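Local structure of CD1-2 antigen (Gallus gallus, 3DBX) at residues C105-N110 and S169-I174; Q11-F16 and G31-A36; I101-K106 and S115-G120. The protein probably presents lipid antigens to T cells, as other CD1 molecules do, by enclosing long acyl chains in an MHC class I-like groove. All coordinates share one frame; numbering follows the deposited sequence. Where two conformers were deposited one is given.

Contact 1 (C105-N110 and S169-I174); sequences CKLYTN and SFPNYI. With NAG (2-acetamido-2-deoxy-beta-D-glucopyranose), chain E.
Phe-170 turns the edge of its ring to Cys-105, whose CB lies near the ring plane, and the Phe-13 ring meets it edge-to-face. The Tyr-108 ring, further along the chain, is flanked on both faces. C6 of the N-acetylglucosamine (NAG) sits over the centre of the Tyr-108 ring, 3.6 Å above its plane. Lys-106 CG lies across the opposite face, offset toward the rim. The sugar is N-linked to Asn-110, whose ND2 also donates to the acetamido O7 of the NAG at 2.9 Å. Asn-110 OD1 is hydrogen-bonded to Thr-112 OG1, so both ends of the linking amide are engaged.

Between strand and helix the touching is done by the cysteine sulfur and aliphatic carbons. With Cys-105 SG anti to the backbone N (chi1 -176°), the sulfur is directed at the helix, 4.0 Å from Phe-170 CB and 3.9 Å from Ile-174 CD1. Ile-174 CD1 also rests 3.6 Å from the backbone O of Cys-105 and 3.9 Å from Leu-107 CG. Leu-107 crosses Pro-171 at about a right angle, bringing CD2 to 4.2 Å from Pro-171 CB. The helix is kinked at this proline, whose N makes no bond to the preceding turn.

Helix 156-180 here lies on the platform sheet of the MHC class I-like fold; the axis of 169-174 crosses that of strand 105-107 at -57°. The strand's backbone pairs with Phe-13 and Gln-11 in the sheet, so what holds 169-174 to 105-107 is burial of apolar groups rather than directional polar bonds.

Contact 2 (Q11-F16 and G31-A36); sequences QFFQLF and GMALLA
Leu-34 reaches Phe-16 obliquely, its CD1 3.6 Å from ring atom CE2. On the other side of the sheet Ala-33 CB is pressed against Leu-15 CD2 at 3.5 Å, tighter than usual for two carbons, and also meets the Phe-13 ring at CZ. Phe-13 has CG anti to its own N (chi1 -175°), which lays CD1 of the ring 3.4 Å from the backbone O of Leu-34. Leu-35 CD1 bends back to the Phe-12 carbonyl.

Behind these side chains stands an antiparallel hairpin of the MHC class I-like platform. Gln-14 with Leu-34 and Phe-16 with Met-32 are its hydrogen-bonded pairs; the Leu-34 N to Gln-14 O bond measures 2.8 Å. Where the strand ends, Ala-36 N still donates to Phe-12 O, less straight at 141°. A water continues this link by donating to Phe-12 O and Ala-36 O while accepting from Gln-14 NE2 at 2.9 Å.

Further out, Gln-14 OE1 is hydrogen-bonded to His-102 NE2, so both ends of the amide are held. Leu-15 approaches a bound palmitic acid, whereas Phe-16 and Met-32, on the other face, pack against another protein chain, probably beta-2-microglobulin.

Contact 3 (I101-K106 and S115-G120); sequences IHTGCK and SFVNIG. With PLM (palmitic acid), chain F.
Residues 101-106 and 115-120 run antiparallel, 4.7 Å apart at their axes, with His-102/Asn-118 and Gly-104/Phe-116 as doubly hydrogen-bonded pairs. They form a beta hairpin in the floor of the MHC class I-like groove. The bonds of the first pair are the shorter, Asn-118 N reaching His-102 O at 2.8 Å; at the second, Gly-104 N is 3.2 Å from Phe-116 O.

On the groove face Thr-103 and Val-117 lie side by side, pointing the same way, with Thr-103 OG1 4.0 Å from Val-117 CG1. A palmitic acid passes over both: its CD is 3.8 Å from Val-117 CG1 and its CF is equally far from Thr-103 OG1. Ile-119 CD1 meets the same acyl chain nearer its carboxyl end. Phe-166 of helix 156-180 packs on Thr-103, Ser-115 and Val-117 from the groove side.

On the other face two aromatic rings meet. Phe-116 CG stands between its backbone N and carbonyl carbon (chi1 63°), a position that folds the ring back over Gly-104, whose CA lies over the ring face. The ring edge is presented to His-102 in a T-shaped pair, planes at 78°, and the His-102 ring also stacks with Phe-16. Phe-116 CE2 stands over the centre of the His-102 imidazole, 3.6 Å above its plane.

Overall arrangement
All three contacts belong to the MHC class I-like platform, and strand 97-107 ties them together: contacts 1 and 3 share Cys-105 and Lys-106, and the strand lies beside strand 12-21 of contact 2. Contacts 2 and 3 are pairings within the sheet, carried by regular backbone hydrogen bonds, with centres about 10 Å apart. Contact 1 sets a helix on that sheet and relies on apolar packing. Contacts 1 and 3 are buried, although the loop of contact 1 runs out to exposed, glycosylated Asn-110; contact 2 is partly buried. Each hairpin has one face toward the groove, where Leu-15 and Val-117 approach the palmitic acid, and one whose Phe-16 and His-102 pack on another protein chain.

Contact 1 (C105-N110 and S169-I174)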
loop_
_atom_site.group_PDB
_atom_site.type_symbol
_atom_site.label_atom_id
_atom_site.label_comp_id
_atom_site.label_asym_id
_atom_site.label_seq_id
_atom_site.Cartn_x
_atom_site.Cartn_y
_atom_site.Cartn_z
ATOM N N CYS A 105 5.086 -15.143 -1.276
ATOM C CA CYS A 105 4.763 -16.569 -1.179
ATOM C C CYS A 105 3.267 -16.676 -0.869
ATOM O O CYS A 105 2.810 -16.204 0.189
ATOM C CB CYS A 105 5.582 -17.232 -0.056
ATOM S SG CYS A 105 5.392 -19.026 0.127
ATOM N N LYS A 106 2.513 -17.260 -1.793
ATOM C CA LYS A 106 1.087 -17.523 -1.603
ATOM C C LYS A 106 0.870 -19.023 -1.482
ATOM O O LYS A 106 1.466 -19.790 -2.238
ATOM C CB LYS A 106 0.293 -16.998 -2.801
ATOM C CG LYS A 106 -1.204 -16.788 -2.560
ATOM C CD LYS A 106 -1.810 -15.913 -3.663
ATOM C CE LYS A 106 -2.722 -14.814 -3.085
ATOM N NZ LYS A 106 -2.929 -13.648 -4.019
ATOM N N LEU A 107 0.026 -19.439 -0.529
ATOM C CA LEU A 107 -0.418 -20.848 -0.424
ATOM C C LEU A 107 -1.893 -21.024 -0.781
ATOM O O LEU A 107 -2.783 -20.595 -0.030
ATOM C CB LEU A 107 -0.178 -21.421 0.982
ATOM C CG LEU A 107 1.144 -21.282 1.751
ATOM C CD1 LEU A 107 1.194 -22.375 2.811
ATOM C CD2 LEU A 107 2.368 -21.392 0.851
ATOM N N TYR A 108 -2.142 -21.661 -1.924
ATOM C CA TYR A 108 -3.501 -22.038 -2.326
ATOM C C TYR A 108 -3.894 -23.300 -1.577
ATOM O O TYR A 108 -3.050 -24.166 -1.332
ATOM C CB TYR A 108 -3.595 -22.271 -3.844
ATOM C CG TYR A 108 -3.081 -21.108 -4.670
ATOM C CD1 TYR A 108 -3.893 -20.008 -4.942
ATOM C CD2 TYR A 108 -1.779 -21.101 -5.163
ATOM C CE1 TYR A 108 -3.424 -18.935 -5.686
ATOM C CE2 TYR A 108 -1.301 -20.035 -5.913
ATOM C CZ TYR A 108 -2.128 -18.954 -6.171
ATOM O OH TYR A 108 -1.657 -17.896 -6.914
ATOM N N THR A 109 -5.165 -23.412 -1.210
ATOM C CA THR A 109 -5.611 -24.588 -0.460
ATOM C C THR A 109 -5.880 -25.810 -1.361
ATOM O O THR A 109 -6.691 -26.670 -1.020
ATOM C CB THR A 109 -6.796 -24.270 0.503
ATOM O OG1 THR A 109 -7.836 -23.579 -0.200
ATOM C CG2 THR A 109 -6.316 -23.406 1.677
ATOM N N ASN A 110 -5.187 -25.880 -2.501
ATOM C CA ASN A 110 -5.163 -27.096 -3.332
ATOM C C ASN A 110 -3.757 -27.702 -3.469
ATOM O O ASN A 110 -3.560 -28.677 -4.194
ATOM C CB ASN A 110 -5.829 -26.865 -4.702
ATOM C CG ASN A 110 -4.900 -26.212 -5.735
ATOM O OD1 ASN A 110 -3.842 -25.662 -5.404
ATOM N ND2 ASN A 110 -5.317 -26.281 -7.010
ATOM N N SER A 169 10.700 -22.835 4.289
ATOM C CA SER A 169 10.775 -21.840 5.347
ATOM C C SER A 169 9.549 -20.942 5.395
ATOM O O SER A 169 8.895 -20.845 6.440
ATOM C CB SER A 169 12.073 -21.033 5.242
ATOM O OG SER A 169 13.198 -21.881 5.482
ATOM N N PHE A 170 9.218 -20.315 4.265
ATOM C CA PHE A 170 8.077 -19.388 4.219
ATOM C C PHE A 170 6.700 -20.066 4.371
ATOM O O PHE A 170 5.859 -19.529 5.091
ATOM C CB PHE A 170 8.111 -18.464 2.985
ATOM C CG PHE A 170 9.242 -17.472 2.978
ATOM C CD1 PHE A 170 10.068 -17.300 4.091
ATOM C CD2 PHE A 170 9.459 -16.680 1.855
ATOM C CE1 PHE A 170 11.114 -16.363 4.088
ATOM C CE2 PHE A 170 10.501 -15.729 1.827
ATOM C CZ PHE A 170 11.327 -15.564 2.955
ATOM N N PRO A 171 6.452 -21.220 3.683
ATOM C CA PRO A 171 5.223 -21.999 3.905
ATOM C C PRO A 171 4.920 -22.422 5.355
ATOM O O PRO A 171 3.772 -22.264 5.798
ATOM C CB PRO A 171 5.423 -23.231 3.008
ATOM C CG PRO A 171 6.266 -22.746 1.929
ATOM C CD PRO A 171 7.240 -21.809 2.588
ATOM N N ASN A 172 5.899 -22.990 6.067
ATOM C CA ASN A 172 5.761 -23.270 7.506
ATOM C C ASN A 172 5.422 -22.028 8.353
ATOM O O ASN A 172 4.600 -22.100 9.263
ATOM C CB ASN A 172 7.015 -23.960 8.060
ATOM C CG ASN A 172 7.044 -25.457 7.761
ATOM O OD1 ASN A 172 6.857 -25.881 6.614
ATOM N ND2 ASN A 172 7.279 -26.268 8.797
ATOM N N TYR A 173 6.059 -20.903 8.031
ATOM C CA TYR A 173 5.854 -19.623 8.713
ATOM C C TYR A 173 4.422 -19.081 8.551
ATOM O O TYR A 173 3.781 -18.704 9.538
ATOM C CB TYR A 173 6.889 -18.616 8.193
ATOM C CG TYR A 173 7.008 -17.307 8.942
ATOM C CD1 TYR A 173 6.998 -17.247 10.339
ATOM C CD2 TYR A 173 7.185 -16.127 8.244
ATOM C CE1 TYR A 173 7.131 -16.003 11.015
ATOM C CE2 TYR A 173 7.319 -14.913 8.897
ATOM C CZ TYR A 173 7.294 -14.855 10.277
ATOM O OH TYR A 173 7.436 -13.611 10.876
ATOM N N ILE A 174 3.924 -19.069 7.315
ATOM C CA ILE A 174 2.548 -18.649 7.006
ATOM C C ILE A 174 1.539 -19.456 7.842
ATOM O O ILE A 174 0.620 -18.892 8.454
ATOM C CB ILE A 174 2.236 -18.846 5.497
ATOM C CG1 ILE A 174 3.041 -17.860 4.639
ATOM C CG2 ILE A 174 0.756 -18.664 5.222
ATOM C CD1 ILE A 174 3.047 -18.186 3.129
HETATM C C1 NAG E . -4.607 -25.452 -7.967
HETATM C C2 NAG E . -5.181 -25.723 -9.362
HETATM C C3 NAG E . -4.367 -24.950 -10.398
HETATM C C4 NAG E . -4.350 -23.453 -10.059
HETATM C C5 NAG E . -3.983 -23.220 -8.589
HETATM C C6 NAG E . -4.199 -21.761 -8.207
HETATM C C7 NAG E . -6.374 -27.838 -9.654
HETATM C C8 NAG E . -6.732 -28.596 -10.902
HETATM N N2 NAG E . -5.233 -27.143 -9.670
HETATM O O3 NAG E . -4.922 -25.144 -11.678
HETATM O O4 NAG E . -3.452 -22.752 -10.903
HETATM O O5 NAG E . -4.730 -24.058 -7.716
HETATM O O6 NAG E . -5.537 -21.545 -7.814
HETATM O O7 NAG E . -7.122 -27.883 -8.676
#

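Contact 2 (Q11-F16 and G31-A36)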
loop_
_atom_site.group_PDB
_atom_site.type_symbol
_atom_site.label_atom_id
_atom_site.label_comp_id
_atom_site.label_asym_id
_atom_site.label_seq_id
_atom_site.Cartn_x
_atom_site.Cartn_y
_atom_site.Cartn_z
ATOM N N GLN A 11 -3.129 -16.264 3.415
ATOM C CA GLN A 11 -1.920 -17.077 3.270
ATOM C C GLN A 11 -0.988 -16.542 2.172
ATOM O O GLN A 11 -0.373 -17.312 1.417
ATOM C CB GLN A 11 -2.300 -18.548 3.052
ATOM C CG GLN A 11 -3.030 -19.113 4.257
ATOM C CD GLN A 11 -3.590 -20.486 4.030
ATOM O OE1 GLN A 11 -4.460 -20.689 3.180
ATOM N NE2 GLN A 11 -3.109 -21.444 4.810
ATOM N N PHE A 12 -0.908 -15.212 2.097
ATOM C CA PHE A 12 -0.054 -14.508 1.149
ATOM C C PHE A 12 0.937 -13.667 1.943
ATOM O O PHE A 12 0.583 -12.626 2.536
ATOM C CB PHE A 12 -0.898 -13.635 0.196
ATOM C CG PHE A 12 -0.119 -13.011 -0.975
ATOM C CD1 PHE A 12 1.121 -13.491 -1.378
ATOM C CD2 PHE A 12 -0.677 -11.960 -1.704
ATOM C CE1 PHE A 12 1.810 -12.919 -2.467
ATOM C CE2 PHE A 12 -0.004 -11.401 -2.790
ATOM C CZ PHE A 12 1.245 -11.886 -3.165
ATOM N N PHE A 13 2.175 -14.138 1.949
ATOM C CA PHE A 13 3.286 -13.487 2.633
ATOM C C PHE A 13 4.124 -12.680 1.641
ATOM O O PHE A 13 4.534 -13.208 0.620
ATOM C CB PHE A 13 4.162 -14.554 3.284
ATOM C CG PHE A 13 5.264 -13.998 4.112
ATOM C CD1 PHE A 13 4.981 -13.300 5.295
ATOM C CD2 PHE A 13 6.582 -14.157 3.728
ATOM C CE1 PHE A 13 6.006 -12.777 6.085
ATOM C CE2 PHE A 13 7.615 -13.625 4.508
ATOM C CZ PHE A 13 7.318 -12.949 5.692
ATOM N N GLN A 14 4.355 -11.404 1.949
ATOM C CA GLN A 14 5.112 -10.501 1.090
ATOM C C GLN A 14 6.147 -9.712 1.866
ATOM O O GLN A 14 5.929 -9.361 3.018
ATOM C CB GLN A 14 4.180 -9.509 0.400
ATOM C CG GLN A 14 3.231 -10.127 -0.605
ATOM C CD GLN A 14 2.450 -9.057 -1.354
ATOM O OE1 GLN A 14 2.879 -8.586 -2.398
ATOM N NE2 GLN A 14 1.308 -8.664 -0.806
ATOM N N LEU A 15 7.254 -9.403 1.185
ATOM C CA LEU A 15 8.345 -8.628 1.711
ATOM C C LEU A 15 8.630 -7.496 0.717
ATOM O O LEU A 15 8.740 -7.718 -0.495
ATOM C CB LEU A 15 9.595 -9.502 1.849
ATOM C CG LEU A 15 9.652 -10.645 2.853
ATOM C CD1 LEU A 15 10.877 -11.552 2.576
ATOM C CD2 LEU A 15 9.718 -10.115 4.268
ATOM N N PHE A 16 8.766 -6.290 1.242
ATOM C CA PHE A 16 9.064 -5.096 0.454
ATOM C C PHE A 16 10.305 -4.416 1.062
ATOM O O PHE A 16 10.257 -4.009 2.207
ATOM C CB PHE A 16 7.880 -4.117 0.600
ATOM C CG PHE A 16 6.593 -4.627 0.035
ATOM C CD1 PHE A 16 6.222 -4.309 -1.255
ATOM C CD2 PHE A 16 5.754 -5.433 0.789
ATOM C CE1 PHE A 16 5.017 -4.799 -1.796
ATOM C CE2 PHE A 16 4.557 -5.931 0.262
ATOM C CZ PHE A 16 4.190 -5.613 -1.018
ATOM N N GLY A 31 11.891 -1.504 5.158
ATOM C CA GLY A 31 11.394 -2.808 4.746
ATOM C C GLY A 31 10.229 -3.241 5.607
ATOM O O GLY A 31 10.131 -2.892 6.803
ATOM N N MET A 32 9.338 -3.992 4.986
ATOM C CA MET A 32 8.129 -4.490 5.661
ATOM C C MET A 32 7.825 -5.904 5.251
ATOM O O MET A 32 8.031 -6.257 4.107
ATOM C CB MET A 32 6.938 -3.640 5.264
ATOM C CG MET A 32 5.720 -3.927 6.140
ATOM S SD MET A 32 4.403 -2.866 5.637
ATOM C CE MET A 32 5.159 -1.264 5.810
ATOM N N ALA A 33 7.338 -6.709 6.192
ATOM C CA ALA A 33 6.772 -8.009 5.884
ATOM C C ALA A 33 5.278 -7.984 6.182
ATOM O O ALA A 33 4.868 -7.516 7.254
ATOM C CB ALA A 33 7.454 -9.095 6.714
ATOM N N LEU A 34 4.481 -8.548 5.271
ATOM C CA LEU A 34 3.003 -8.534 5.373
ATOM C C LEU A 34 2.452 -9.936 5.235
ATOM O O LEU A 34 2.947 -10.691 4.426
ATOM C CB LEU A 34 2.388 -7.697 4.221
ATOM C CG LEU A 34 2.585 -6.191 4.088
ATOM C CD1 LEU A 34 1.961 -5.782 2.770
ATOM C CD2 LEU A 34 1.828 -5.477 5.146
ATOM N N LEU A 35 1.432 -10.262 6.026
ATOM C CA LEU A 35 0.568 -11.395 5.762
ATOM C C LEU A 35 -0.804 -10.776 5.501
ATOM O O LEU A 35 -1.280 -10.026 6.347
ATOM C CB LEU A 35 0.528 -12.376 6.955
ATOM C CG LEU A 35 -0.217 -13.698 6.740
ATOM C CD1 LEU A 35 0.477 -14.564 5.715
ATOM C CD2 LEU A 35 -0.425 -14.484 8.055
ATOM N N ALA A 36 -1.432 -11.088 4.357
ATOM C CA ALA A 36 -2.557 -10.298 3.821
ATOM C C ALA A 36 -2.175 -8.798 3.795
ATOM O O ALA A 36 -1.147 -8.451 3.215
ATOM C CB ALA A 36 -3.861 -10.550 4.621
HETATM O O HOH W 1 0.317 -10.009 1.549
#

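Contact 3 (I101-K106 and S115-G120)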
loop_
_atom_site.group_PDB
_atom_site.type_symbol
_atom_site.label_atom_id
_atom_site.label_comp_id
_atom_site.label_asym_id
_atom_site.label_seq_id
_atom_site.Cartn_x
_atom_site.Cartn_y
_atom_site.Cartn_z
ATOM N N ILE A 101 13.200 -4.374 -3.543
ATOM C CA ILE A 101 13.067 -5.836 -3.605
ATOM C C ILE A 101 11.671 -6.249 -3.163
ATOM O O ILE A 101 11.260 -5.952 -2.043
ATOM C CB ILE A 101 14.124 -6.577 -2.707
ATOM C CG1 ILE A 101 15.559 -6.255 -3.139
ATOM C CG2 ILE A 101 13.925 -8.101 -2.759
ATOM C CD1 ILE A 101 16.221 -5.150 -2.335
ATOM N N HIS A 102 10.940 -6.924 -4.042
ATOM C CA HIS A 102 9.595 -7.378 -3.724
ATOM C C HIS A 102 9.578 -8.889 -3.858
ATOM O O HIS A 102 9.855 -9.421 -4.918
ATOM C CB HIS A 102 8.571 -6.713 -4.648
ATOM C CG HIS A 102 7.156 -7.124 -4.378
ATOM N ND1 HIS A 102 6.165 -7.023 -5.326
ATOM C CD2 HIS A 102 6.564 -7.626 -3.261
ATOM C CE1 HIS A 102 5.020 -7.448 -4.812
ATOM N NE2 HIS A 102 5.237 -7.834 -3.564
ATOM N N THR A 103 9.266 -9.555 -2.746
ATOM C CA THR A 103 9.188 -10.994 -2.663
ATOM C C THR A 103 7.780 -11.402 -2.193
ATOM O O THR A 103 7.139 -10.668 -1.431
ATOM C CB THR A 103 10.229 -11.502 -1.636
ATOM O OG1 THR A 103 11.537 -11.049 -2.014
ATOM C CG2 THR A 103 10.236 -12.997 -1.560
ATOM N N GLY A 104 7.313 -12.578 -2.619
ATOM C CA GLY A 104 6.036 -13.113 -2.155
ATOM C C GLY A 104 5.962 -14.626 -2.139
ATOM O O GLY A 104 6.669 -15.294 -2.885
ATOM N N CYS A 105 5.086 -15.143 -1.276
ATOM C CA CYS A 105 4.763 -16.569 -1.179
ATOM C C CYS A 105 3.267 -16.676 -0.869
ATOM O O CYS A 105 2.810 -16.204 0.189
ATOM C CB CYS A 105 5.582 -17.232 -0.056
ATOM S SG CYS A 105 5.392 -19.026 0.127
ATOM N N LYS A 106 2.513 -17.260 -1.793
ATOM C CA LYS A 106 1.087 -17.523 -1.603
ATOM C C LYS A 106 0.870 -19.023 -1.482
ATOM O O LYS A 106 1.466 -19.790 -2.238
ATOM C CB LYS A 106 0.293 -16.998 -2.801
ATOM C CG LYS A 106 -1.204 -16.788 -2.560
ATOM C CD LYS A 106 -1.810 -15.913 -3.663
ATOM C CE LYS A 106 -2.722 -14.814 -3.085
ATOM N NZ LYS A 106 -2.929 -13.648 -4.019
ATOM N N SER A 115 5.410 -18.263 -5.822
ATOM C CA SER A 115 6.549 -17.595 -5.190
ATOM C C SER A 115 7.275 -16.737 -6.213
ATOM O O SER A 115 7.373 -17.112 -7.373
ATOM C CB SER A 115 7.515 -18.620 -4.593
ATOM O OG SER A 115 6.985 -19.235 -3.417
ATOM N N PHE A 116 7.781 -15.583 -5.787
ATOM C CA PHE A 116 8.495 -14.679 -6.696
ATOM C C PHE A 116 9.531 -13.814 -5.980
ATOM O O PHE A 116 9.398 -13.536 -4.785
ATOM C CB PHE A 116 7.512 -13.799 -7.489
ATOM C CG PHE A 116 6.686 -12.859 -6.629
ATOM C CD1 PHE A 116 5.409 -13.217 -6.214
ATOM C CD2 PHE A 116 7.189 -11.602 -6.253
ATOM C CE1 PHE A 116 4.650 -12.347 -5.440
ATOM C CE2 PHE A 116 6.444 -10.751 -5.477
ATOM C CZ PHE A 116 5.166 -11.133 -5.063
ATOM N N VAL A 117 10.564 -13.415 -6.716
ATOM C CA VAL A 117 11.504 -12.389 -6.271
ATOM C C VAL A 117 11.751 -11.399 -7.400
ATOM O O VAL A 117 12.247 -11.777 -8.476
ATOM C CB VAL A 117 12.869 -12.926 -5.840
ATOM C CG1 VAL A 117 13.719 -11.763 -5.308
ATOM C CG2 VAL A 117 12.732 -13.999 -4.782
ATOM N N ASN A 118 11.416 -10.134 -7.139
ATOM C CA ASN A 118 11.638 -9.048 -8.092
ATOM C C ASN A 118 12.562 -7.954 -7.558
ATOM O O ASN A 118 12.358 -7.460 -6.459
ATOM C CB ASN A 118 10.291 -8.414 -8.448
ATOM C CG ASN A 118 9.372 -9.362 -9.176
ATOM O OD1 ASN A 118 9.815 -10.283 -9.838
ATOM N ND2 ASN A 118 8.088 -9.142 -9.051
ATOM N N ILE A 119 13.551 -7.556 -8.356
ATOM C CA ILE A 119 14.420 -6.416 -8.021
ATOM C C ILE A 119 14.203 -5.251 -8.994
ATOM O O ILE A 119 14.174 -5.454 -10.196
ATOM C CB ILE A 119 15.938 -6.817 -7.991
ATOM C CG1 ILE A 119 16.153 -8.027 -7.061
ATOM C CG2 ILE A 119 16.778 -5.664 -7.524
ATOM C CD1 ILE A 119 17.589 -8.569 -6.989
ATOM N N GLY A 120 14.059 -4.037 -8.460
ATOM C CA GLY A 120 14.026 -2.824 -9.265
ATOM C C GLY A 120 15.158 -1.855 -8.949
ATOM O O GLY A 120 15.750 -1.885 -7.854
HETATM C C1 PLM F . 28.454 -9.918 -2.005
HETATM O O1 PLM F . 28.382 -9.071 -1.078
HETATM O O2 PLM F . 29.178 -9.657 -2.993
HETATM C C2 PLM F . 27.690 -11.230 -1.948
HETATM C C3 PLM F . 26.480 -11.127 -1.016
HETATM C C4 PLM F . 25.589 -12.366 -1.085
HETATM C C5 PLM F . 24.477 -12.225 -2.127
HETATM C C6 PLM F . 23.233 -11.500 -1.605
HETATM C C7 PLM F . 22.559 -10.665 -2.692
HETATM C C8 PLM F . 21.284 -11.318 -3.196
HETATM C C9 PLM F . 20.217 -10.272 -3.505
HETATM C CA PLM F . 18.931 -10.979 -3.922
HETATM C CB PLM F . 17.682 -10.287 -3.392
HETATM C CC PLM F . 17.186 -10.893 -2.084
HETATM C CD PLM F . 16.087 -11.923 -2.308
HETATM C CE PLM F . 15.976 -12.797 -1.077
HETATM C CF PLM F . 14.531 -12.930 -0.611
HETATM C CG PLM F . 14.467 -13.053 0.907
#